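Local atomic coordinates of D-alanyl-lipoteichoic acid synthetase (Streptococcus pneumoniae, PDB entry 3BMA), a protein that probably takes part in attaching D-alanine to lipoteichoic acid, a step in building the cell wall of this Gram-positive bacterium. Residues Ala82-Tyr87 / Tyr275-Leu280; Tyr116-Phe121 / Leu151-Asn156; Gln86-Gln91 / Thr131-His136. The protein carries 1 engineered substitution. All blocks are in the same frame, centred on the assembly; numbering follows the deposited sequence.

Contact 1. Residues Ala82-Tyr87 / Tyr275-Leu280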
# COMPACT_ATOMS: atom_id res chain seq x y z
N ALA C 82 -11.39 9.59 33.51
CA ALA C 82 -10.26 10.21 34.19
C ALA C 82 -9.20 10.58 33.15
O ALA C 82 -9.53 10.76 31.98
CB ALA C 82 -9.69 9.27 35.24
N SER C 83 -7.94 10.68 33.57
CA SER C 83 -6.88 11.25 32.74
C SER C 83 -6.51 10.45 31.49
O SER C 83 -6.18 11.05 30.47
CB SER C 83 -5.63 11.55 33.57
OG SER C 83 -5.91 12.48 34.60
N LEU C 84 -6.57 9.12 31.57
CA LEU C 84 -6.30 8.27 30.40
C LEU C 84 -7.34 8.50 29.31
O LEU C 84 -6.98 8.71 28.15
CB LEU C 84 -6.20 6.79 30.79
CG LEU C 84 -5.50 5.87 29.77
CD1 LEU C 84 -4.02 6.17 29.62
CD2 LEU C 84 -5.68 4.41 30.13
N ASN C 85 -8.62 8.50 29.68
CA ASN C 85 -9.69 8.86 28.75
C ASN C 85 -9.52 10.24 28.13
O ASN C 85 -9.64 10.40 26.91
CB ASN C 85 -11.06 8.78 29.43
CG ASN C 85 -11.75 7.44 29.22
OD1 ASN C 85 -11.78 6.91 28.11
ND2 ASN C 85 -12.33 6.91 30.28
N GLN C 86 -9.21 11.23 28.97
CA GLN C 86 -9.06 12.61 28.52
C GLN C 86 -7.90 12.74 27.54
O GLN C 86 -8.05 13.36 26.49
CB GLN C 86 -8.88 13.59 29.70
CG GLN C 86 -10.08 13.71 30.66
CD GLN C 86 -11.33 14.32 30.03
OE1 GLN C 86 -11.33 14.78 28.89
NE2 GLN C 86 -12.42 14.32 30.79
N TYR C 87 -6.77 12.12 27.87
CA TYR C 87 -5.60 12.09 26.99
C TYR C 87 -5.94 11.61 25.59
O TYR C 87 -5.55 12.24 24.60
CB TYR C 87 -4.49 11.23 27.58
CG TYR C 87 -3.25 11.20 26.72
CD1 TYR C 87 -2.42 12.32 26.62
CD2 TYR C 87 -2.90 10.06 25.99
CE1 TYR C 87 -1.28 12.31 25.83
CE2 TYR C 87 -1.76 10.04 25.18
CZ TYR C 87 -0.96 11.17 25.12
OH TYR C 87 0.17 11.17 24.33
N TYR C 275 -1.72 8.92 39.00
CA TYR C 275 -0.62 9.88 39.02
C TYR C 275 0.21 9.82 37.73
O TYR C 275 0.66 10.85 37.23
CB TYR C 275 0.29 9.66 40.24
CG TYR C 275 -0.34 10.05 41.56
CD1 TYR C 275 -0.82 9.09 42.43
CD2 TYR C 275 -0.44 11.39 41.93
CE1 TYR C 275 -1.40 9.44 43.65
CE2 TYR C 275 -1.01 11.76 43.14
CZ TYR C 275 -1.49 10.78 44.00
OH TYR C 275 -2.06 11.13 45.19
N ASN C 276 0.39 8.61 37.20
CA ASN C 276 1.10 8.44 35.94
C ASN C 276 0.21 8.79 34.74
O ASN C 276 0.71 9.25 33.72
CB ASN C 276 1.65 7.02 35.77
CG ASN C 276 2.48 6.55 36.94
OD1 ASN C 276 2.43 5.37 37.30
ND2 ASN C 276 3.27 7.44 37.53
N ASP C 277 -1.10 8.57 34.88
CA ASP C 277 -2.07 8.91 33.83
C ASP C 277 -2.18 10.42 33.69
O ASP C 277 -2.36 10.93 32.59
CB ASP C 277 -3.46 8.32 34.10
CG ASP C 277 -3.51 6.80 33.94
OD1 ASP C 277 -2.52 6.19 33.49
OD2 ASP C 277 -4.57 6.22 34.27
N LEU C 278 -2.10 11.13 34.82
CA LEU C 278 -2.13 12.60 34.86
C LEU C 278 -0.95 13.20 34.11
O LEU C 278 -1.09 14.21 33.43
CB LEU C 278 -2.17 13.11 36.31
CG LEU C 278 -2.07 14.62 36.59
CD1 LEU C 278 -3.31 15.38 36.11
CD2 LEU C 278 -1.84 14.86 38.07
N GLN C 279 0.21 12.54 34.21
CA GLN C 279 1.41 12.95 33.50
C GLN C 279 1.28 12.91 31.97
O GLN C 279 1.99 13.63 31.27
CB GLN C 279 2.61 12.13 33.98
CG GLN C 279 3.98 12.68 33.60
CD GLN C 279 4.20 14.13 34.02
OE1 GLN C 279 3.67 14.60 35.03
NE2 GLN C 279 5.00 14.84 33.23
N LEU C 280 0.37 12.09 31.45
CA LEU C 280 0.08 12.07 30.02
C LEU C 280 -0.60 13.36 29.58
O LEU C 280 -0.20 13.97 28.59
CB LEU C 280 -0.82 10.88 29.66
CG LEU C 280 -0.17 9.50 29.69
CD1 LEU C 280 -1.22 8.44 29.55
CD2 LEU C 280 0.85 9.38 28.58
O HOH W 1 -7.02 7.36 34.16

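Contact 2. Residues Tyr116-Phe121 / Leu151-Asn156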
# COMPACT_ATOMS: atom_id res chain seq x y z
N TYR C 116 -8.62 3.98 37.45
CA TYR C 116 -9.88 4.14 36.72
C TYR C 116 -10.60 2.80 36.52
O TYR C 116 -9.97 1.74 36.51
CB TYR C 116 -9.66 4.85 35.37
CG TYR C 116 -9.04 3.98 34.30
CD1 TYR C 116 -7.65 3.89 34.16
CD2 TYR C 116 -9.83 3.21 33.44
CE1 TYR C 116 -7.08 3.08 33.19
CE2 TYR C 116 -9.27 2.40 32.49
CZ TYR C 116 -7.90 2.33 32.36
OH TYR C 116 -7.34 1.52 31.40
N ASP C 117 -11.91 2.89 36.33
CA ASP C 117 -12.79 1.75 36.07
C ASP C 117 -12.74 1.38 34.59
O ASP C 117 -13.18 2.16 33.74
CB ASP C 117 -14.22 2.13 36.49
CG ASP C 117 -15.22 1.00 36.33
OD1 ASP C 117 -14.84 -0.19 36.32
OD2 ASP C 117 -16.42 1.32 36.22
N PRO C 118 -12.22 0.17 34.28
CA PRO C 118 -12.09 -0.33 32.91
C PRO C 118 -13.42 -0.43 32.14
O PRO C 118 -13.43 -0.23 30.93
CB PRO C 118 -11.49 -1.73 33.10
CG PRO C 118 -10.80 -1.66 34.42
CD PRO C 118 -11.71 -0.81 35.25
N ALA C 119 -14.51 -0.72 32.85
CA ALA C 119 -15.84 -0.76 32.26
C ALA C 119 -16.32 0.62 31.82
O ALA C 119 -17.06 0.74 30.85
CB ALA C 119 -16.85 -1.38 33.24
N ALA C 120 -15.89 1.66 32.54
CA ALA C 120 -16.18 3.05 32.18
C ALA C 120 -15.37 3.53 30.97
O ALA C 120 -15.92 4.13 30.06
CB ALA C 120 -15.97 3.97 33.38
N PHE C 121 -14.07 3.24 30.98
CA PHE C 121 -13.14 3.60 29.89
C PHE C 121 -13.60 3.16 28.50
O PHE C 121 -13.50 3.93 27.55
CB PHE C 121 -11.75 3.01 30.17
CG PHE C 121 -10.68 3.46 29.20
CD1 PHE C 121 -9.90 4.58 29.48
CD2 PHE C 121 -10.43 2.75 28.02
CE1 PHE C 121 -8.91 5.00 28.59
CE2 PHE C 121 -9.44 3.17 27.13
CZ PHE C 121 -8.68 4.29 27.42
N LEU C 151 -2.81 -1.76 26.41
CA LEU C 151 -2.70 -3.22 26.42
C LEU C 151 -3.12 -3.86 27.75
O LEU C 151 -3.44 -5.04 27.79
CB LEU C 151 -1.29 -3.66 26.04
CG LEU C 151 -0.86 -3.44 24.58
CD1 LEU C 151 0.65 -3.41 24.47
CD2 LEU C 151 -1.45 -4.50 23.65
N GLN C 152 -3.09 -3.07 28.82
CA GLN C 152 -3.64 -3.50 30.10
C GLN C 152 -5.17 -3.48 30.03
O GLN C 152 -5.83 -4.39 30.55
CB GLN C 152 -3.16 -2.59 31.23
CG GLN C 152 -1.77 -2.92 31.76
CD GLN C 152 -1.22 -1.83 32.68
OE1 GLN C 152 -1.95 -0.98 33.17
NE2 GLN C 152 0.09 -1.87 32.89
N GLN C 153 -5.71 -2.45 29.38
CA GLN C 153 -7.15 -2.26 29.22
C GLN C 153 -7.74 -3.23 28.22
O GLN C 153 -8.69 -3.95 28.52
CB GLN C 153 -7.43 -0.81 28.79
CG GLN C 153 -8.87 -0.54 28.37
CD GLN C 153 -9.82 -0.42 29.54
OE1 GLN C 153 -9.42 -0.04 30.64
NE2 GLN C 153 -11.08 -0.73 29.31
N PHE C 154 -7.17 -3.24 27.01
CA PHE C 154 -7.59 -4.16 25.96
C PHE C 154 -6.42 -5.05 25.57
O PHE C 154 -5.65 -4.68 24.67
CB PHE C 154 -8.05 -3.41 24.71
CG PHE C 154 -9.08 -2.34 24.95
CD1 PHE C 154 -8.77 -1.01 24.67
CD2 PHE C 154 -10.35 -2.65 25.41
CE1 PHE C 154 -9.71 -0.00 24.86
CE2 PHE C 154 -11.30 -1.65 25.60
CZ PHE C 154 -10.98 -0.33 25.33
N PRO C 155 -6.27 -6.23 26.21
CA PRO C 155 -5.19 -7.17 25.86
C PRO C 155 -5.22 -7.61 24.39
O PRO C 155 -4.17 -7.83 23.80
CB PRO C 155 -5.44 -8.35 26.80
CG PRO C 155 -6.22 -7.78 27.93
CD PRO C 155 -7.10 -6.74 27.31
N ASN C 156 -6.42 -7.73 23.83
CA ASN C 156 -6.59 -7.99 22.40
C ASN C 156 -7.15 -6.78 21.66
O ASN C 156 -8.22 -6.84 21.05
CB ASN C 156 -7.47 -9.23 22.18
CG ASN C 156 -6.73 -10.53 22.44
OD1 ASN C 156 -5.51 -10.61 22.28
ND2 ASN C 156 -7.47 -11.56 22.83

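Contact 3. Residues Gln86-Gln91 / Thr131-His136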
# COMPACT_ATOMS: atom_id res chain seq x y z
N GLN C 86 -9.21 11.23 28.97
CA GLN C 86 -9.06 12.61 28.52
C GLN C 86 -7.90 12.74 27.54
O GLN C 86 -8.05 13.36 26.49
CB GLN C 86 -8.88 13.59 29.70
CG GLN C 86 -10.08 13.71 30.66
CD GLN C 86 -11.33 14.32 30.03
OE1 GLN C 86 -11.33 14.78 28.89
NE2 GLN C 86 -12.42 14.32 30.79
N TYR C 87 -6.77 12.12 27.87
CA TYR C 87 -5.60 12.09 26.99
C TYR C 87 -5.94 11.61 25.59
O TYR C 87 -5.55 12.24 24.60
CB TYR C 87 -4.49 11.23 27.58
CG TYR C 87 -3.25 11.20 26.72
CD1 TYR C 87 -2.42 12.32 26.62
CD2 TYR C 87 -2.90 10.06 25.99
CE1 TYR C 87 -1.28 12.31 25.83
CE2 TYR C 87 -1.76 10.04 25.18
CZ TYR C 87 -0.96 11.17 25.12
OH TYR C 87 0.17 11.17 24.33
N PHE C 88 -6.67 10.49 25.50
CA PHE C 88 -7.03 9.91 24.21
C PHE C 88 -8.05 10.76 23.45
O PHE C 88 -7.97 10.87 22.23
CB PHE C 88 -7.50 8.46 24.38
CG PHE C 88 -6.39 7.50 24.70
CD1 PHE C 88 -5.30 7.38 23.85
CD2 PHE C 88 -6.44 6.72 25.84
CE1 PHE C 88 -4.26 6.51 24.14
CE2 PHE C 88 -5.41 5.84 26.14
CZ PHE C 88 -4.32 5.74 25.29
N GLY C 89 -8.98 11.36 24.19
CA GLY C 89 -9.93 12.31 23.61
C GLY C 89 -9.27 13.54 23.01
O GLY C 89 -9.74 14.07 22.01
N MET C 90 -8.18 13.99 23.64
CA MET C 90 -7.40 15.16 23.18
C MET C 90 -6.76 14.93 21.82
O MET C 90 -6.68 15.86 21.02
CB MET C 90 -6.31 15.54 24.20
CG MET C 90 -6.80 16.24 25.47
SD MET C 90 -5.48 16.57 26.67
CE MET C 90 -6.44 16.51 28.18
N GLN C 91 -6.34 13.69 21.56
CA GLN C 91 -5.69 13.29 20.29
C GLN C 91 -6.53 13.56 19.04
O GLN C 91 -5.99 13.65 17.94
CB GLN C 91 -5.30 11.80 20.33
CG GLN C 91 -4.48 11.35 21.54
CD GLN C 91 -3.20 12.13 21.72
OE1 GLN C 91 -2.42 12.30 20.78
NE2 GLN C 91 -2.97 12.62 22.94
N THR C 131 -6.44 5.49 16.32
CA THR C 131 -5.66 5.88 15.14
C THR C 131 -5.04 7.28 15.26
O THR C 131 -3.95 7.51 14.74
CB THR C 131 -6.47 5.77 13.83
OG1 THR C 131 -7.79 6.31 14.02
CG2 THR C 131 -6.58 4.32 13.39
N SER C 132 -5.74 8.18 15.96
CA SER C 132 -5.23 9.52 16.29
C SER C 132 -4.03 9.45 17.22
O SER C 132 -3.08 10.23 17.08
CB SER C 132 -6.31 10.37 16.96
OG SER C 132 -7.40 10.57 16.09
N PHE C 133 -4.10 8.53 18.18
CA PHE C 133 -2.98 8.26 19.09
C PHE C 133 -1.75 7.77 18.33
O PHE C 133 -0.66 8.29 18.53
CB PHE C 133 -3.40 7.27 20.18
CG PHE C 133 -2.24 6.70 20.96
CD1 PHE C 133 -1.92 5.35 20.86
CD2 PHE C 133 -1.49 7.50 21.81
CE1 PHE C 133 -0.86 4.82 21.57
CE2 PHE C 133 -0.42 6.98 22.53
CZ PHE C 133 -0.11 5.63 22.42
N LEU C 134 -1.94 6.80 17.44
CA LEU C 134 -0.83 6.21 16.67
C LEU C 134 -0.26 7.19 15.64
O LEU C 134 0.92 7.10 15.30
CB LEU C 134 -1.26 4.91 15.98
CG LEU C 134 -1.72 3.71 16.83
CD1 LEU C 134 -2.47 2.70 15.97
CD2 LEU C 134 -0.56 3.04 17.53
N LYS C 135 -1.09 8.10 15.14
CA LYS C 135 -0.63 9.12 14.20
C LYS C 135 0.20 10.20 14.88
O LYS C 135 1.25 10.61 14.36
CB LYS C 135 -1.82 9.76 13.46
CG LYS C 135 -1.42 10.60 12.26
CD LYS C 135 -2.52 11.57 11.88
CE LYS C 135 -2.02 12.61 10.89
NZ LYS C 135 -3.10 13.56 10.48
N HIS C 136 -0.27 10.67 16.04
CA HIS C 136 0.33 11.83 16.70
C HIS C 136 1.37 11.50 17.76
O HIS C 136 1.94 12.41 18.36
CB HIS C 136 -0.75 12.72 17.30
CG HIS C 136 -1.64 13.35 16.27
ND1 HIS C 136 -2.92 12.93 16.04
CD2 HIS C 136 -1.40 14.35 15.38
CE1 HIS C 136 -3.45 13.64 15.06
NE2 HIS C 136 -2.55 14.51 14.65
O HOH W 2 -0.41 10.36 20.33

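Contact 1. Residues Ala82-Tyr87 / Tyr275-Leu280
Leu280 carries its CB over one face of the Tyr87 ring, offset toward the rim and 4.0 Å from the ring centroid, a CH-pi contact made as the two side chains cross at about a right angle. The ring gets there with its CG anti to the backbone N (chi1 -179°), and its CE1 atom lies 3.4 Å from Leu280 O. One turn back, Leu84 runs side by side with Leu280 in the same direction, and the two meet at CD1 to CD1, 3.6 Å apart. Ser83 brings its CB to 3.5 Å from Asp277 O, while its hydroxyl turns to Tyr104 and Glu274. Polar bridging passes through a water, bonded to Leu84 N (3.2 Å) and to Asp277 OD2 (2.7 Å). The carboxylate is positioned from helix 141-153: OD2 forms a salt bridge with Arg149 and OD1 a hydrogen bond with Tyr145 OH. The axes of the two short segments come within 8.2 Å and run nearly parallel, 19° apart. Helix 83-90 follows strand 72-76 and helix 274-287 leads into strand 291-296, so this is helix-on-helix packing within an alpha/beta fold built on a parallel sheet, consistent with membership of the SGNH hydrolase clan.

Contact 2. Residues Tyr116-Phe121 / Leu151-Asn156
Tyr116 and Pro118 grip the two ends of the Gln153 side-chain amide. Among the polar contacts, Tyr116 OH donates to Gln153 OE1 over 2.7 Å, with the oxygen lying at the edge of the phenol ring in its plane, and the ring and amide planes are only 27° apart. At the other end, Gln153 NE2 donates to the backbone oxygen of Pro118 at 2.9 Å, a fairly straight bond (158° at the hydrogen) whose acceptor lies in the amide plane. Gln153 leaves the last turn of helix 141-153 with CG anti to the backbone N and then bends at chi2 (76°), which swings the amide across to the start of helix 118-124.

Van der Waals contacts follow the same Gln153 chain. Phe121 CD2 approaches Gln153 CD to 3.6 Å, the side chains passing at a slant with ring and amide inclined to each other, and Pro118 CB stands 3.6 Å from Gln153 OE1. Next along the Phe121 ring comes the apolar pair, CE2 meeting Phe154 CE1 at 3.9 Å, with the latter atom at the edge of the Phe121 ring. Within its own segment, Gln153 CG sits 3.5 Å above the centre of the Phe154 ring. That ring also meets Phe193 and Phe197 of the second subunit, so the contact borders a subunit interface.

With its oxygen used as acceptor and its nitrogen as donor, the amide is probably fixed in orientation: turning it end for end would set OE1 against the carbonyl oxygen of Pro118, two acceptors facing each other.

Contact 3. Residues Gln86-Gln91 / Thr131-His136
Phe88 turns the edge of its ring onto the face of Phe133 in a T-shaped stack, planes at 87° and centroids 5.3 Å apart, packing the later part of helix 83-90 against helix 127-136. The leading atom is Phe88 CE1, 3.8 Å from Phe133 CD2 and displaced toward the rim of the receiving ring. Tyr87 adds a looser touch, its CE2 lying 4.2 Å from the same CD2. Beside the aromatic pair, Gln91 and His136 lie alongside, their side chains running in opposing senses, with Gln91 OE1 3.9 Å from His136 CB. A bend at chi2 (-57°) folds the Gln91 chain back: NE2 lies over one face of the Tyr87 ring, toward its rim, and donates to Tyr87 O at 3.1 Å from above the carbonyl plane. From OE1 a water continues across to Phe133 O. Gln91 O also comes 3.4 Å from Ser132 CB, whose hydroxyl turns instead to Asp128 O. His136 ND1 donates to Ser132 O, which the backbone N of His136 approaches from the opposite face of the carbonyl plane. The direct contact is thus aromatic and van der Waals, while Gln91 NE2 and His136 ND1 bond within their own segments; the water supplies the polar link, and the folded Gln91 amide serves both Tyr87 O and that bridge.

Helix 83-90 is the common element of contacts 1 and 3, which share Gln86 and Tyr87 and have centres about 12 Å apart: its beginning packs on helix 274-287 and its end on helix 127-136. Contact 2 lies about 13 Å from contact 1 and 16 Å from contact 3, centre to centre, joining helices 118-124 and 141-153. It touches both: Phe121 reaches Leu84 of contact 1 and Phe88 of contact 3. Along the chain, contact 2 is nested inside the span closed by contact 1, whereas contacts 2 and 3 alternate. Together they tie five helices, three of them consecutive in the chain, into one helical cluster, reaching toward the second subunit.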